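Local atomic coordinates of uncharacterized protein (Bacteroides ovatus, PDB entry 3NQK), a protein that is of unknown function but probably pairs an E-set-like N-terminal domain with a beta-rich C-terminal domain of the BT_3044-like family. Residues Thr28-Tyr33 against Lys153-Asn158; Ala62-Thr67 against Pro128-Asp133; Phe201-Ile206 against Tyr218-His223; Tyr263-Tyr268 against Ile306-Pro311. One frame throughout, in Å; residues are numbered along the deposited sequence.

Interaction 1. Residues Thr28-Tyr33 against Lys153-Asn158; sequences TIYVRY and KVVPFN
The ring of F157 lies against R32 and the backbone before it. CB of R32 stands over one ring face, 4.0 Å from the ring centroid and 26° off its normal, a CH-pi contact. The guanidinium then folds back, because the R32 chain bends at its third torsion, and CE2 of F157 sits 3.7 Å from CZ of R32, over the centre of the planar group. The two planes are 64° apart, so this is not a parallel stack. With chi1 at 74°, CG of F157 falls between its own N and carbonyl carbon, which swings the ring across to the partner strand; its edge meets the carbonyl carbon of Y30. The guanidinium, while covered on that face by F157, also forms a salt bridge through NH1 with D314 and a hydrogen bond through NH2 with N159.

On the same face of the sheet Y30 runs alongside V155, CD1 to CB 4.1 Å, and CG2 of T28 meets CG2 of V155 at 3.7 Å. W319 stacks on Y30 and meets F157 edge-to-face. The other face carries I29, V31, V154 and P156.

Five backbone hydrogen bonds fix the register, among them V155 N to I29 O at 2.8 Å. I29 and V31 each bond through N and O to residues flanking their bridge partners, the pattern of a parallel beta pair, here within the mixed sheet.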
# COMPACT_ATOMS: atom_id res chain seq x y z
N THR A 28 13.22 -7.43 -9.57
CA THR A 28 11.98 -7.90 -10.15
C THR A 28 10.87 -7.01 -9.71
O THR A 28 10.65 -6.84 -8.52
CB THR A 28 11.62 -9.37 -9.69
OG1 THR A 28 12.69 -10.25 -10.01
CG2 THR A 28 10.35 -9.85 -10.38
N ILE A 29 10.13 -6.44 -10.65
CA ILE A 29 8.95 -5.71 -10.29
C ILE A 29 7.70 -6.35 -10.89
O ILE A 29 7.73 -6.88 -12.01
CB ILE A 29 9.04 -4.20 -10.66
CG1 ILE A 29 9.01 -3.98 -12.15
CG2 ILE A 29 10.29 -3.60 -10.08
CD1 ILE A 29 9.00 -2.50 -12.51
N TYR A 30 6.62 -6.33 -10.11
CA TYR A 30 5.37 -6.95 -10.49
C TYR A 30 4.37 -5.90 -10.86
O TYR A 30 4.06 -5.03 -10.06
CB TYR A 30 4.84 -7.79 -9.32
CG TYR A 30 5.76 -8.95 -8.97
CD1 TYR A 30 5.66 -10.17 -9.64
CD2 TYR A 30 6.77 -8.81 -8.03
CE1 TYR A 30 6.51 -11.22 -9.36
CE2 TYR A 30 7.63 -9.87 -7.73
CZ TYR A 30 7.49 -11.07 -8.40
OH TYR A 30 8.34 -12.14 -8.14
N VAL A 31 3.84 -5.98 -12.08
CA VAL A 31 2.81 -5.03 -12.52
C VAL A 31 1.59 -5.77 -13.01
O VAL A 31 1.69 -6.74 -13.75
CB VAL A 31 3.34 -4.13 -13.64
CG1 VAL A 31 4.70 -3.60 -13.25
CG2 VAL A 31 3.43 -4.87 -14.91
N ARG A 32 0.42 -5.33 -12.56
CA ARG A 32 -0.81 -6.01 -12.92
C ARG A 32 -1.25 -5.65 -14.32
O ARG A 32 -1.27 -4.48 -14.69
CB ARG A 32 -1.93 -5.70 -11.91
CG ARG A 32 -3.32 -6.17 -12.38
CD ARG A 32 -4.37 -6.09 -11.26
NE ARG A 32 -4.63 -7.41 -10.65
CZ ARG A 32 -4.44 -7.71 -9.36
NH1 ARG A 32 -4.00 -6.80 -8.51
NH2 ARG A 32 -4.71 -8.92 -8.92
N TYR A 33 -1.57 -6.67 -15.12
CA TYR A 33 -2.15 -6.45 -16.43
C TYR A 33 -3.61 -6.11 -16.24
O TYR A 33 -4.38 -6.96 -15.83
CB TYR A 33 -2.00 -7.69 -17.29
CG TYR A 33 -2.32 -7.47 -18.76
CD1 TYR A 33 -3.63 -7.23 -19.18
CD2 TYR A 33 -1.32 -7.50 -19.71
CE1 TYR A 33 -3.92 -7.01 -20.54
CE2 TYR A 33 -1.60 -7.28 -21.09
CZ TYR A 33 -2.90 -7.04 -21.48
OH TYR A 33 -3.17 -6.83 -22.82
N LYS A 153 13.34 -6.10 -14.01
CA LYS A 153 12.73 -7.27 -14.65
C LYS A 153 11.22 -7.15 -14.47
O LYS A 153 10.69 -7.41 -13.39
CB LYS A 153 13.25 -8.57 -14.01
CG LYS A 153 12.82 -9.90 -14.71
CD LYS A 153 13.12 -11.09 -13.80
CE LYS A 153 12.63 -12.37 -14.35
NZ LYS A 153 12.79 -13.44 -13.36
N VAL A 154 10.55 -6.72 -15.52
CA VAL A 154 9.14 -6.41 -15.46
C VAL A 154 8.34 -7.68 -15.64
O VAL A 154 8.45 -8.34 -16.66
CB VAL A 154 8.75 -5.40 -16.55
CG1 VAL A 154 7.32 -4.92 -16.35
CG2 VAL A 154 9.72 -4.21 -16.55
N VAL A 155 7.59 -8.05 -14.60
CA VAL A 155 6.77 -9.27 -14.64
C VAL A 155 5.29 -8.92 -14.52
O VAL A 155 4.79 -8.64 -13.43
CB VAL A 155 7.14 -10.22 -13.50
CG1 VAL A 155 6.30 -11.48 -13.58
CG2 VAL A 155 8.65 -10.58 -13.53
N PRO A 156 4.60 -8.87 -15.65
CA PRO A 156 3.17 -8.65 -15.62
C PRO A 156 2.48 -9.79 -14.88
O PRO A 156 3.02 -10.90 -14.82
CB PRO A 156 2.78 -8.67 -17.08
CG PRO A 156 4.09 -8.57 -17.84
CD PRO A 156 5.08 -9.15 -17.01
N PHE A 157 1.33 -9.52 -14.29
CA PHE A 157 0.60 -10.57 -13.63
C PHE A 157 -0.90 -10.30 -13.64
O PHE A 157 -1.34 -9.17 -13.67
CB PHE A 157 1.10 -10.73 -12.19
CG PHE A 157 0.66 -9.62 -11.25
CD1 PHE A 157 1.45 -8.50 -11.06
CD2 PHE A 157 -0.52 -9.73 -10.54
CE1 PHE A 157 1.06 -7.49 -10.18
CE2 PHE A 157 -0.92 -8.72 -9.66
CZ PHE A 157 -0.11 -7.61 -9.48
N ASN A 158 -1.67 -11.37 -13.66
CA ASN A 158 -3.12 -11.28 -13.48
C ASN A 158 -3.50 -12.19 -12.34
O ASN A 158 -2.63 -12.69 -11.62
CB ASN A 158 -3.86 -11.65 -14.79
CG ASN A 158 -3.44 -13.02 -15.34
OD1 ASN A 158 -2.98 -13.92 -14.58
ND2 ASN A 158 -3.63 -13.21 -16.65

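Interaction 2. Residues Ala62-Thr67 against Pro128-Asp133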
# COMPACT_ATOMS: atom_id res chain seq x y z
N ALA A 62 18.15 7.68 -18.34
CA ALA A 62 18.23 7.15 -19.71
C ALA A 62 18.27 5.64 -19.70
O ALA A 62 18.76 5.02 -18.74
CB ALA A 62 19.47 7.70 -20.43
N VAL A 63 17.70 5.04 -20.74
CA VAL A 63 17.77 3.62 -20.93
C VAL A 63 19.24 3.26 -21.21
O VAL A 63 19.93 3.99 -21.89
CB VAL A 63 16.87 3.18 -22.09
CG1 VAL A 63 16.99 1.68 -22.34
CG2 VAL A 63 15.42 3.58 -21.82
N ASP A 64 19.72 2.17 -20.61
CA ASP A 64 21.14 1.80 -20.71
C ASP A 64 21.32 0.44 -21.39
O ASP A 64 21.42 -0.59 -20.73
CB ASP A 64 21.80 1.80 -19.33
CG ASP A 64 23.31 1.54 -19.39
OD1 ASP A 64 23.89 1.57 -20.50
OD2 ASP A 64 23.91 1.32 -18.32
N LYS A 65 21.41 0.47 -22.71
CA LYS A 65 21.57 -0.72 -23.51
C LYS A 65 22.76 -1.58 -22.99
O LYS A 65 22.60 -2.80 -22.72
CB LYS A 65 21.80 -0.32 -24.99
CG LYS A 65 21.55 -1.43 -26.03
CD LYS A 65 21.72 -0.89 -27.49
N ASP A 66 23.90 -0.92 -22.76
CA ASP A 66 25.19 -1.62 -22.49
C ASP A 66 25.24 -2.42 -21.19
O ASP A 66 25.78 -3.52 -21.17
CB ASP A 66 26.36 -0.62 -22.51
CG ASP A 66 26.60 -0.03 -23.90
OD1 ASP A 66 26.12 -0.62 -24.90
OD2 ASP A 66 27.27 1.02 -23.99
N THR A 67 24.72 -1.88 -20.11
CA THR A 67 24.78 -2.59 -18.83
C THR A 67 24.10 -3.95 -18.93
O THR A 67 24.60 -4.94 -18.39
CB THR A 67 24.13 -1.78 -17.70
OG1 THR A 67 24.97 -0.66 -17.36
CG2 THR A 67 23.95 -2.65 -16.47
N PRO A 128 16.46 -1.41 -18.40
CA PRO A 128 17.66 -0.94 -17.72
C PRO A 128 17.71 0.56 -17.65
O PRO A 128 17.77 1.23 -18.69
CB PRO A 128 18.77 -1.45 -18.62
CG PRO A 128 18.19 -1.41 -19.95
CD PRO A 128 16.73 -1.74 -19.79
N LEU A 129 17.69 1.10 -16.43
CA LEU A 129 17.72 2.54 -16.22
C LEU A 129 19.00 2.94 -15.55
O LEU A 129 19.48 2.27 -14.64
CB LEU A 129 16.55 2.97 -15.35
CG LEU A 129 15.17 2.61 -15.89
CD1 LEU A 129 14.07 3.00 -14.90
CD2 LEU A 129 14.95 3.27 -17.22
N THR A 130 19.57 4.04 -16.02
CA THR A 130 20.76 4.58 -15.44
C THR A 130 20.55 6.09 -15.24
O THR A 130 19.80 6.73 -15.99
CB THR A 130 22.00 4.34 -16.37
OG1 THR A 130 23.21 4.63 -15.66
CG2 THR A 130 21.92 5.21 -17.62
N ILE A 131 21.16 6.63 -14.20
CA ILE A 131 21.10 8.05 -13.94
C ILE A 131 22.32 8.67 -14.54
O ILE A 131 23.42 8.56 -13.98
CB ILE A 131 21.07 8.34 -12.45
CG1 ILE A 131 19.75 7.90 -11.87
CG2 ILE A 131 21.29 9.83 -12.18
CD1 ILE A 131 19.63 8.14 -10.43
N VAL A 132 22.15 9.31 -15.69
CA VAL A 132 23.27 9.89 -16.42
C VAL A 132 23.72 11.29 -15.86
O VAL A 132 24.77 11.79 -16.23
CB VAL A 132 22.96 10.00 -17.95
CG1 VAL A 132 22.64 8.63 -18.51
CG2 VAL A 132 21.80 10.95 -18.22
N ASP A 133 22.91 11.88 -14.97
CA ASP A 133 23.24 13.19 -14.30
C ASP A 133 22.41 13.36 -13.03
O ASP A 133 21.19 13.41 -13.09
CB ASP A 133 22.97 14.37 -15.25
CG ASP A 133 23.21 15.77 -14.57
OD1 ASP A 133 23.96 15.85 -13.57
OD2 ASP A 133 22.65 16.77 -15.07
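A strand-to-helix junction on an antiparallel beta pair is the element here: strand 57-63 ends beside strand 125-133, and D64 occupies the N-cap position of helix 65-76. A62 and T130 form a hydrogen-bonded pair, with A62 N to T130 O and T130 N to A62 O both at 3.0 Å; each donor lies close to the line of the carbonyl it meets, the C=O...N angles both being near 165°. V63 and L129 form the next, non-hydrogen-bonded pair. One residue further, D64 N reaches P128 O at 2.9 Å from above the carbonyl plane, 40° out of it. This bond carries the pairing one residue past the last bridge, to the N-cap residue.

The side chains follow this register. The D64 side chain slants across that of T130, its CB 3.8 Å from CG2 of T130. That methyl sits between T130's own N and carbonyl carbon, since OG1 takes the position opposite N (chi1 -168°), and this also brings CG2 to 3.4 Å from A62 O. The P128 ring packs on the backbone of the junction, its CG 3.4 Å from D64 O, while CG1 of V63 crosses the proline, 4.1 Å from the same CG. Towards the other end, where the chain turns a corner at V132, CG1 of V132 touches CB of A62 at 3.8 Å.

Strand 149-157 flanks strand 125-133, with L129 and I131 bonded by backbone to A150 and A148, and L151 touching P128. The arrangement is that of an antiparallel ladder in a mixed sheet, running directly into a helix N-terminus.

Interaction 3. Residues Phe201-Ile206 against Tyr218-His223; sequences FYAGLI and YKINVH
The I206 side chain crosses that of Y218 at about a right angle and sets CD1 over the ring. This CD1 stands 3.9 Å from the ring centroid and only 2° off the normal, a nearly central CH-pi contact, and CG1 adds a second touch 3.8 Å from CG of Y218. Both torsions of I206 are near -60° (chi1 -73°, chi2 -63°), a bent chain that lays CG1 and CD1 together along one ring face. The type II' turn from A203 to I206, closed by I206 N to A203 O, brings the isoleucine back to this ring.

At the strand pair, Y202 and K219 run side by side with CE1 of Y202 3.6 Å from CG of K219. The lysine bends at chi3; NZ forms a salt bridge with D120, and F200 makes a cation-pi contact. On the other face, CD1 of I220 reaches CB of A203 at 3.9 Å, and CG2 of V222 meets the F201 ring edge.

F201 and I220 form a hydrogen-bonded antiparallel pair, I220 N to F201 O being 2.8 Å. Strand 219-224 also bonds through N221 to K233 and H223 to D231, and so lies between strands 198-202 and 230-234, while F277 and D279 of strand 264-279 pack against A203, I206 and Y218.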
# COMPACT_ATOMS: atom_id res chain seq x y z
N PHE A 201 1.17 -21.73 -20.74
CA PHE A 201 2.16 -22.64 -20.20
C PHE A 201 2.87 -23.27 -21.36
O PHE A 201 2.31 -23.38 -22.44
CB PHE A 201 1.50 -23.79 -19.42
CG PHE A 201 0.78 -23.39 -18.20
CD1 PHE A 201 1.45 -23.30 -17.00
CD2 PHE A 201 -0.59 -23.25 -18.20
CE1 PHE A 201 0.77 -22.98 -15.84
CE2 PHE A 201 -1.27 -22.91 -17.05
CZ PHE A 201 -0.59 -22.78 -15.87
N TYR A 202 4.04 -23.82 -21.12
CA TYR A 202 4.67 -24.65 -22.11
C TYR A 202 4.20 -26.11 -21.91
O TYR A 202 4.12 -26.60 -20.79
CB TYR A 202 6.19 -24.54 -22.03
CG TYR A 202 6.71 -23.17 -22.41
CD1 TYR A 202 6.70 -22.75 -23.72
CD2 TYR A 202 7.21 -22.30 -21.44
CE1 TYR A 202 7.16 -21.47 -24.09
CE2 TYR A 202 7.68 -21.02 -21.79
CZ TYR A 202 7.64 -20.61 -23.12
OH TYR A 202 8.12 -19.37 -23.48
N ALA A 203 3.84 -26.75 -23.00
CA ALA A 203 3.30 -28.10 -22.96
C ALA A 203 4.12 -29.08 -22.10
O ALA A 203 5.37 -29.11 -22.16
CB ALA A 203 3.20 -28.65 -24.39
N GLY A 204 3.41 -29.90 -21.34
CA GLY A 204 4.01 -31.00 -20.63
C GLY A 204 5.19 -30.61 -19.80
O GLY A 204 5.11 -29.70 -18.98
N LEU A 205 6.31 -31.29 -20.03
CA LEU A 205 7.53 -31.05 -19.26
C LEU A 205 8.60 -30.35 -20.10
O LEU A 205 9.76 -30.31 -19.71
CB LEU A 205 8.07 -32.38 -18.70
CG LEU A 205 7.19 -33.06 -17.64
CD1 LEU A 205 7.86 -34.34 -17.14
CD2 LEU A 205 6.93 -32.13 -16.48
N ILE A 206 8.19 -29.76 -21.21
CA ILE A 206 9.11 -29.01 -22.06
C ILE A 206 9.91 -28.01 -21.23
O ILE A 206 9.35 -27.27 -20.39
CB ILE A 206 8.34 -28.25 -23.16
CG1 ILE A 206 7.84 -29.22 -24.23
CG2 ILE A 206 9.21 -27.17 -23.79
CD1 ILE A 206 8.91 -29.93 -24.98
N TYR A 218 5.65 -24.63 -28.26
CA TYR A 218 4.92 -25.45 -27.29
C TYR A 218 4.01 -24.65 -26.35
O TYR A 218 3.48 -25.21 -25.39
CB TYR A 218 5.91 -26.29 -26.47
CG TYR A 218 6.73 -27.25 -27.32
CD1 TYR A 218 6.21 -28.46 -27.74
CD2 TYR A 218 8.01 -26.93 -27.70
CE1 TYR A 218 6.95 -29.33 -28.51
CE2 TYR A 218 8.77 -27.81 -28.47
CZ TYR A 218 8.24 -28.98 -28.88
OH TYR A 218 9.00 -29.84 -29.67
N LYS A 219 3.77 -23.38 -26.65
CA LYS A 219 2.87 -22.55 -25.81
C LYS A 219 1.43 -23.04 -25.89
O LYS A 219 0.93 -23.33 -26.97
CB LYS A 219 2.92 -21.06 -26.25
CG LYS A 219 4.26 -20.35 -25.97
CD LYS A 219 4.42 -19.04 -26.81
CE LYS A 219 4.21 -17.77 -25.99
NZ LYS A 219 4.58 -16.54 -26.75
N ILE A 220 0.77 -23.13 -24.74
CA ILE A 220 -0.65 -23.44 -24.68
C ILE A 220 -1.38 -22.27 -24.05
O ILE A 220 -1.14 -21.96 -22.89
CB ILE A 220 -0.93 -24.69 -23.82
CG1 ILE A 220 -0.09 -25.86 -24.28
CG2 ILE A 220 -2.40 -25.05 -23.87
CD1 ILE A 220 -0.29 -27.08 -23.44
N ASN A 221 -2.22 -21.59 -24.81
CA ASN A 221 -2.98 -20.45 -24.30
C ASN A 221 -4.16 -20.94 -23.49
O ASN A 221 -4.88 -21.84 -23.92
CB ASN A 221 -3.45 -19.56 -25.44
CG ASN A 221 -2.31 -18.88 -26.18
OD1 ASN A 221 -1.36 -18.39 -25.56
ND2 ASN A 221 -2.38 -18.86 -27.51
N VAL A 222 -4.36 -20.34 -22.33
CA VAL A 222 -5.41 -20.77 -21.42
C VAL A 222 -6.26 -19.59 -20.99
O VAL A 222 -5.77 -18.65 -20.38
CB VAL A 222 -4.80 -21.41 -20.18
CG1 VAL A 222 -5.88 -21.83 -19.21
CG2 VAL A 222 -3.95 -22.59 -20.58
N HIS A 223 -7.55 -19.65 -21.29
CA HIS A 223 -8.43 -18.53 -20.97
C HIS A 223 -9.44 -18.94 -19.92
O HIS A 223 -10.09 -19.99 -20.03
CB HIS A 223 -9.14 -18.06 -22.24
CG HIS A 223 -10.19 -17.02 -22.00
ND1 HIS A 223 -9.89 -15.75 -21.56
CD2 HIS A 223 -11.52 -17.04 -22.20
CE1 HIS A 223 -11.00 -15.04 -21.46
NE2 HIS A 223 -12.01 -15.81 -21.84

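Interaction 4. Residues Tyr263-Tyr268 against Ile306-Pro311; sequences YLERRY and INTQIP
The I306 side chain runs beside that of E265, its CD1 3.7 Å from OE1 of E265, and continues to R267, where CD1 meets NH2 at 3.4 Å near the guanidinium plane, at its edge. The carboxylate of E265 lies instead over a face of that guanidinium: OE2 is 3.2 Å from NH2 of R267 but well out of its plane, a charge contact with no N-H aimed at it. Backbone bonds hold I306 and E265 together twice, E265 N to I306 O and I306 N to E265 O, each 2.7 Å with the donor in the carbonyl plane.

These two residues are a hydrogen-bonded pair of the antiparallel ladder between strands 264-279 and 292-307, in the sheet of the C-terminal half. Beyond it the second strand leaves through a type I turn from N307 to I310.

Y263, which with I306 buries the most surface here, packs on that turn. Its CG lies between its N and carbonyl carbon (chi1 55°), which sets the ring beside Q309; the Q309 amide is 9° from parallel to the ring, with OE1 over one face toward the rim. CD2 of Y263 is 3.5 Å from OD1 of N307. Y263 O is gripped twice by T308, by OG1 on a lone pair in the carbonyl plane at 2.7 Å and by N at 3.0 Å. V107 of the second subunit packs on E265 and T308, and P18 of that subunit on Q309.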
# COMPACT_ATOMS: atom_id res chain seq x y z
N TYR A 263 -4.10 -12.79 9.64
CA TYR A 263 -4.38 -11.80 8.61
C TYR A 263 -4.10 -12.30 7.18
O TYR A 263 -4.50 -11.66 6.20
CB TYR A 263 -3.53 -10.54 8.86
CG TYR A 263 -2.03 -10.81 8.97
CD1 TYR A 263 -1.44 -11.07 10.22
CD2 TYR A 263 -1.21 -10.78 7.84
CE1 TYR A 263 -0.07 -11.30 10.32
CE2 TYR A 263 0.16 -11.01 7.94
CZ TYR A 263 0.72 -11.27 9.19
OH TYR A 263 2.07 -11.50 9.30
N LEU A 264 -3.43 -13.43 7.07
CA LEU A 264 -3.00 -13.90 5.78
C LEU A 264 -4.06 -14.72 5.06
O LEU A 264 -4.50 -15.76 5.53
CB LEU A 264 -1.73 -14.73 5.93
CG LEU A 264 -1.04 -15.08 4.62
CD1 LEU A 264 -0.64 -13.80 3.88
CD2 LEU A 264 0.17 -15.96 4.87
N GLU A 265 -4.46 -14.25 3.89
CA GLU A 265 -5.39 -14.96 3.05
C GLU A 265 -4.60 -15.77 2.03
O GLU A 265 -3.72 -15.24 1.37
CB GLU A 265 -6.34 -13.98 2.33
CG GLU A 265 -7.18 -14.61 1.21
CD GLU A 265 -8.02 -13.60 0.44
OE1 GLU A 265 -7.73 -12.38 0.51
OE2 GLU A 265 -8.95 -14.04 -0.28
N ARG A 266 -4.92 -17.05 1.92
CA ARG A 266 -4.29 -17.91 0.94
C ARG A 266 -5.28 -18.21 -0.17
O ARG A 266 -6.31 -18.81 0.07
CB ARG A 266 -3.81 -19.20 1.59
CG ARG A 266 -2.69 -18.99 2.64
CD ARG A 266 -1.91 -20.30 2.92
NE ARG A 266 -0.99 -20.17 4.06
CZ ARG A 266 0.21 -19.57 4.02
NH1 ARG A 266 0.66 -19.00 2.89
NH2 ARG A 266 0.95 -19.52 5.12
N ARG A 267 -4.99 -17.73 -1.38
CA ARG A 267 -5.90 -17.89 -2.52
C ARG A 267 -5.36 -18.92 -3.49
O ARG A 267 -4.23 -18.82 -3.97
CB ARG A 267 -6.10 -16.56 -3.23
CG ARG A 267 -7.36 -16.52 -4.13
CD ARG A 267 -7.40 -15.26 -5.02
NE ARG A 267 -7.49 -14.02 -4.25
CZ ARG A 267 -8.60 -13.53 -3.71
NH1 ARG A 267 -9.75 -14.19 -3.83
NH2 ARG A 267 -8.57 -12.40 -3.03
N TYR A 268 -6.18 -19.92 -3.78
CA TYR A 268 -5.79 -21.01 -4.64
C TYR A 268 -6.57 -21.01 -5.95
O TYR A 268 -7.80 -20.85 -5.94
CB TYR A 268 -6.03 -22.33 -3.93
CG TYR A 268 -5.31 -22.46 -2.62
CD1 TYR A 268 -4.03 -22.99 -2.56
CD2 TYR A 268 -5.92 -22.10 -1.44
CE1 TYR A 268 -3.38 -23.15 -1.34
CE2 TYR A 268 -5.27 -22.25 -0.22
CZ TYR A 268 -4.00 -22.77 -0.19
OH TYR A 268 -3.35 -22.90 1.01
N ILE A 306 -2.02 -13.32 0.44
CA ILE A 306 -2.53 -11.95 0.54
C ILE A 306 -2.62 -11.45 1.95
O ILE A 306 -3.28 -12.06 2.79
CB ILE A 306 -3.91 -11.84 -0.06
CG1 ILE A 306 -3.86 -12.10 -1.57
CG2 ILE A 306 -4.50 -10.46 0.22
CD1 ILE A 306 -5.27 -12.15 -2.24
N ASN A 307 -2.02 -10.29 2.20
CA ASN A 307 -2.11 -9.65 3.52
C ASN A 307 -3.38 -8.80 3.58
O ASN A 307 -3.44 -7.73 3.02
CB ASN A 307 -0.87 -8.78 3.77
CG ASN A 307 -0.92 -8.09 5.12
OD1 ASN A 307 -1.96 -8.01 5.76
ND2 ASN A 307 0.22 -7.56 5.54
N THR A 308 -4.40 -9.32 4.25
CA THR A 308 -5.73 -8.68 4.26
C THR A 308 -5.70 -7.32 4.89
O THR A 308 -6.50 -6.46 4.56
CB THR A 308 -6.69 -9.49 5.02
OG1 THR A 308 -6.22 -9.63 6.36
CG2 THR A 308 -6.85 -10.85 4.39
N GLN A 309 -4.79 -7.12 5.84
CA GLN A 309 -4.66 -5.85 6.51
C GLN A 309 -4.46 -4.73 5.50
O GLN A 309 -4.82 -3.57 5.77
CB GLN A 309 -3.50 -5.89 7.54
CG GLN A 309 -3.91 -6.54 8.90
CD GLN A 309 -2.72 -6.94 9.79
OE1 GLN A 309 -1.55 -6.96 9.34
NE2 GLN A 309 -3.01 -7.29 11.04
N ILE A 310 -3.90 -5.07 4.34
CA ILE A 310 -3.74 -4.10 3.24
C ILE A 310 -4.90 -4.23 2.23
O ILE A 310 -5.16 -5.31 1.72
CB ILE A 310 -2.43 -4.29 2.51
CG1 ILE A 310 -1.26 -4.16 3.51
CG2 ILE A 310 -2.31 -3.28 1.40
CD1 ILE A 310 0.11 -4.44 2.90
N PRO A 311 -5.61 -3.11 1.96
CA PRO A 311 -6.80 -3.17 1.11
C PRO A 311 -6.50 -3.10 -0.43
O PRO A 311 -7.23 -3.73 -1.22
CB PRO A 311 -7.59 -1.95 1.57
CG PRO A 311 -6.53 -0.93 2.00
CD PRO A 311 -5.27 -1.73 2.36

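In the fold
Along the chain, interaction 2 is nested within the loop closed by interaction 1, and interactions 3 and 4 follow in series. Interactions 1 and 2 reach the same mixed sheet, where strands 125-133 and 149-157 are neighbours; their centres are about 21 Å apart. Interactions 3 and 4 share the large antiparallel sheet, with centres about 29 Å apart. Interaction 1 lies nearest the chain centre, about 6 Å from it, and pairs a strand of the DUF4973 region with one of the BT_3044-like region, so the two regions meet in one sheet. Interactions 2 and 3 lie on opposite sides of that centre, their own centres about 35 Å apart, while interaction 4 reaches the second subunit.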